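Side-chain contact in beta-fructofuranosidase (Arthrobacter, PDB 3WPU), which belongs to the levansucrase/invertase family, whose members are built round a five-bladed beta-propeller: residues F248-P253 / E258-F263. Residues are numbered along the deposited sequence; the frame is centred on the assembly and turned at random.
Sequences FTFEDP and ETFMVF
Phe250 lays one face of its ring over Phe260, whose CB stands 3.9 Å from the ring centroid in a CH-pi contact that a flat aromatic ring suits, while Val262 N and Phe248 O lie at the ring's edge. With chi1 at 56°, CG of Phe250 sits between its own backbone N and carbonyl carbon, a torsion that swings the flat ring across the partner strand; CZ thereby comes within 3.5 Å of Phe260 CB. Water 2 lies in plane at the edge of the Phe260 ring. On the same face of the sheet Val262 adds a compact branched side chain, its CG1 4.1 Å from Phe250 CE2, and Leu310 of the next strand packs against both Phe260 and Val262. Strands 245-250 and 260-266 form an antiparallel beta-hairpin, as expected of neighbouring strands in a propeller blade, with 245-250 as an edge strand of its sheet. Phe250 and Phe260 make a hydrogen-bonded pair; Phe260 N to Phe250 O is nearly straight (173°). On the other face, Thr249 and Met261, a non-hydrogen-bonded pair, meet through Thr249 CG2 and Met261 CE, 4.1 Å apart: threonine offers this methyl plus a hydroxyl that hydrogen-bonds Arg168 NH1, and methionine a flexible chain, bent at chi3. Near the turn, water 1 donates to Glu251 OE2 and Glu258 O, and Gly257 N also binds that carboxylate oxygen.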
loop_
_atom_site.group_PDB
_atom_site.type_symbol
_atom_site.label_atom_id
_atom_site.label_comp_id
_atom_site.label_asym_id
_atom_site.label_seq_id
_atom_site.Cartn_x
_atom_site.Cartn_y
_atom_site.Cartn_z
ATOM N N PHE A 248 2.642 1.789 -7.686
ATOM C CA PHE A 248 2.862 0.348 -7.589
ATOM C C PHE A 248 2.910 -0.210 -9.022
ATOM O O PHE A 248 1.922 -0.081 -9.728
ATOM C CB PHE A 248 1.692 -0.299 -6.818
ATOM C CG PHE A 248 1.709 -1.817 -6.820
ATOM C CD1 PHE A 248 2.386 -2.512 -5.840
ATOM C CD2 PHE A 248 1.071 -2.546 -7.827
ATOM C CE1 PHE A 248 2.431 -3.902 -5.823
ATOM C CE2 PHE A 248 1.092 -3.937 -7.804
ATOM C CZ PHE A 248 1.786 -4.619 -6.832
ATOM N N THR A 249 4.032 -0.816 -9.406
ATOM C CA THR A 249 4.221 -1.348 -10.790
ATOM C C THR A 249 4.111 -2.856 -10.837
ATOM O O THR A 249 4.358 -3.551 -9.842
ATOM C CB THR A 249 5.566 -0.912 -11.432
ATOM O OG1 THR A 249 6.663 -1.711 -10.947
ATOM C CG2 THR A 249 5.826 0.582 -11.266
ATOM N N PHE A 250 3.781 -3.400 -12.021
ATOM C CA PHE A 250 3.506 -4.805 -12.118
ATOM C C PHE A 250 3.370 -5.175 -13.587
ATOM O O PHE A 250 3.172 -4.301 -14.423
ATOM C CB PHE A 250 2.189 -5.174 -11.428
ATOM C CG PHE A 250 0.999 -4.406 -11.927
ATOM C CD1 PHE A 250 0.145 -4.953 -12.885
ATOM C CD2 PHE A 250 0.729 -3.105 -11.468
ATOM C CE1 PHE A 250 -0.954 -4.253 -13.333
ATOM C CE2 PHE A 250 -0.365 -2.410 -11.921
ATOM C CZ PHE A 250 -1.208 -2.975 -12.862
ATOM N N GLU A 251 3.507 -6.465 -13.841
ATOM C CA GLU A 251 3.075 -7.051 -15.092
ATOM C C GLU A 251 1.722 -7.707 -14.880
ATOM O O GLU A 251 1.499 -8.430 -13.903
ATOM C CB GLU A 251 4.071 -8.109 -15.549
ATOM C CG GLU A 251 3.762 -8.690 -16.925
ATOM C CD GLU A 251 4.707 -9.824 -17.289
ATOM O OE1 GLU A 251 4.585 -10.915 -16.711
ATOM O OE2 GLU A 251 5.529 -9.631 -18.191
ATOM N N ASP A 252 0.829 -7.473 -15.832
ATOM C CA ASP A 252 -0.463 -8.120 -15.902
ATOM C C ASP A 252 -0.283 -9.433 -16.669
ATOM O O ASP A 252 0.203 -9.390 -17.796
ATOM C CB ASP A 252 -1.407 -7.189 -16.649
ATOM C CG ASP A 252 -2.797 -7.757 -16.829
ATOM O OD1 ASP A 252 -3.139 -8.793 -16.219
ATOM O OD2 ASP A 252 -3.530 -7.117 -17.598
ATOM N N PRO A 253 -0.676 -10.576 -16.080
ATOM C CA PRO A 253 -0.554 -11.858 -16.800
ATOM C C PRO A 253 -1.258 -11.825 -18.166
ATOM O O PRO A 253 -0.823 -12.505 -19.127
ATOM C CB PRO A 253 -1.215 -12.868 -15.849
ATOM C CG PRO A 253 -1.080 -12.252 -14.492
ATOM C CD PRO A 253 -1.120 -10.770 -14.692
ATOM N N GLU A 258 4.524 -6.066 -20.909
ATOM C CA GLU A 258 4.207 -4.671 -20.671
ATOM C C GLU A 258 4.309 -4.428 -19.178
ATOM O O GLU A 258 4.187 -5.360 -18.412
ATOM C CB GLU A 258 2.798 -4.355 -21.146
ATOM C CG GLU A 258 2.657 -4.501 -22.652
ATOM C CD GLU A 258 1.308 -4.070 -23.171
ATOM O OE1 GLU A 258 0.306 -4.173 -22.430
ATOM O OE2 GLU A 258 1.257 -3.630 -24.348
ATOM N N THR A 259 4.605 -3.193 -18.801
ATOM C CA THR A 259 4.608 -2.810 -17.375
ATOM C C THR A 259 3.572 -1.733 -17.125
ATOM O O THR A 259 3.548 -0.697 -17.808
ATOM C CB THR A 259 5.995 -2.338 -16.905
ATOM O OG1 THR A 259 6.957 -3.369 -17.174
ATOM C CG2 THR A 259 5.989 -2.033 -15.370
ATOM N N PHE A 260 2.762 -1.949 -16.085
ATOM C CA PHE A 260 1.740 -0.996 -15.681
ATOM C C PHE A 260 2.034 -0.498 -14.291
ATOM O O PHE A 260 2.894 -1.031 -13.610
ATOM C CB PHE A 260 0.349 -1.614 -15.712
ATOM C CG PHE A 260 -0.113 -1.943 -17.099
ATOM C CD1 PHE A 260 -0.762 -0.983 -17.855
ATOM C CD2 PHE A 260 0.106 -3.194 -17.626
ATOM C CE1 PHE A 260 -1.174 -1.266 -19.157
ATOM C CE2 PHE A 260 -0.309 -3.483 -18.924
ATOM C CZ PHE A 260 -0.946 -2.522 -19.666
ATOM N N MET A 261 1.317 0.553 -13.932
ATOM C CA MET A 261 1.404 1.162 -12.602
ATOM C C MET A 261 0.019 1.605 -12.188
ATOM O O MET A 261 -0.712 2.184 -12.981
ATOM C CB MET A 261 2.336 2.374 -12.677
ATOM C CG MET A 261 2.440 3.244 -11.401
ATOM S SD MET A 261 3.156 4.854 -11.774
ATOM C CE MET A 261 4.809 4.430 -12.319
ATOM N N VAL A 262 -0.315 1.395 -10.915
ATOM C CA VAL A 262 -1.448 2.056 -10.311
ATOM C C VAL A 262 -0.957 3.025 -9.255
ATOM O O VAL A 262 0.172 2.927 -8.758
ATOM C CB VAL A 262 -2.526 1.089 -9.731
ATOM C CG1 VAL A 262 -3.197 0.310 -10.862
ATOM C CG2 VAL A 262 -1.950 0.128 -8.727
ATOM N N PHE A 263 -1.800 4.009 -9.000
ATOM C CA PHE A 263 -1.480 5.061 -8.055
ATOM C C PHE A 263 -2.779 5.726 -7.621
ATOM O O PHE A 263 -3.819 5.540 -8.234
ATOM C CB PHE A 263 -0.541 6.098 -8.702
ATOM C CG PHE A 263 -1.048 6.627 -10.010
ATOM C CD1 PHE A 263 -1.864 7.743 -10.050
ATOM C CD2 PHE A 263 -0.738 5.990 -11.185
ATOM C CE1 PHE A 263 -2.378 8.211 -11.231
ATOM C CE2 PHE A 263 -1.255 6.456 -12.384
ATOM C CZ PHE A 263 -2.060 7.568 -12.408
HETATM O O HOH W 1 6.613 -6.913 -17.730
HETATM O O HOH W 2 1.539 -6.228 -18.184
#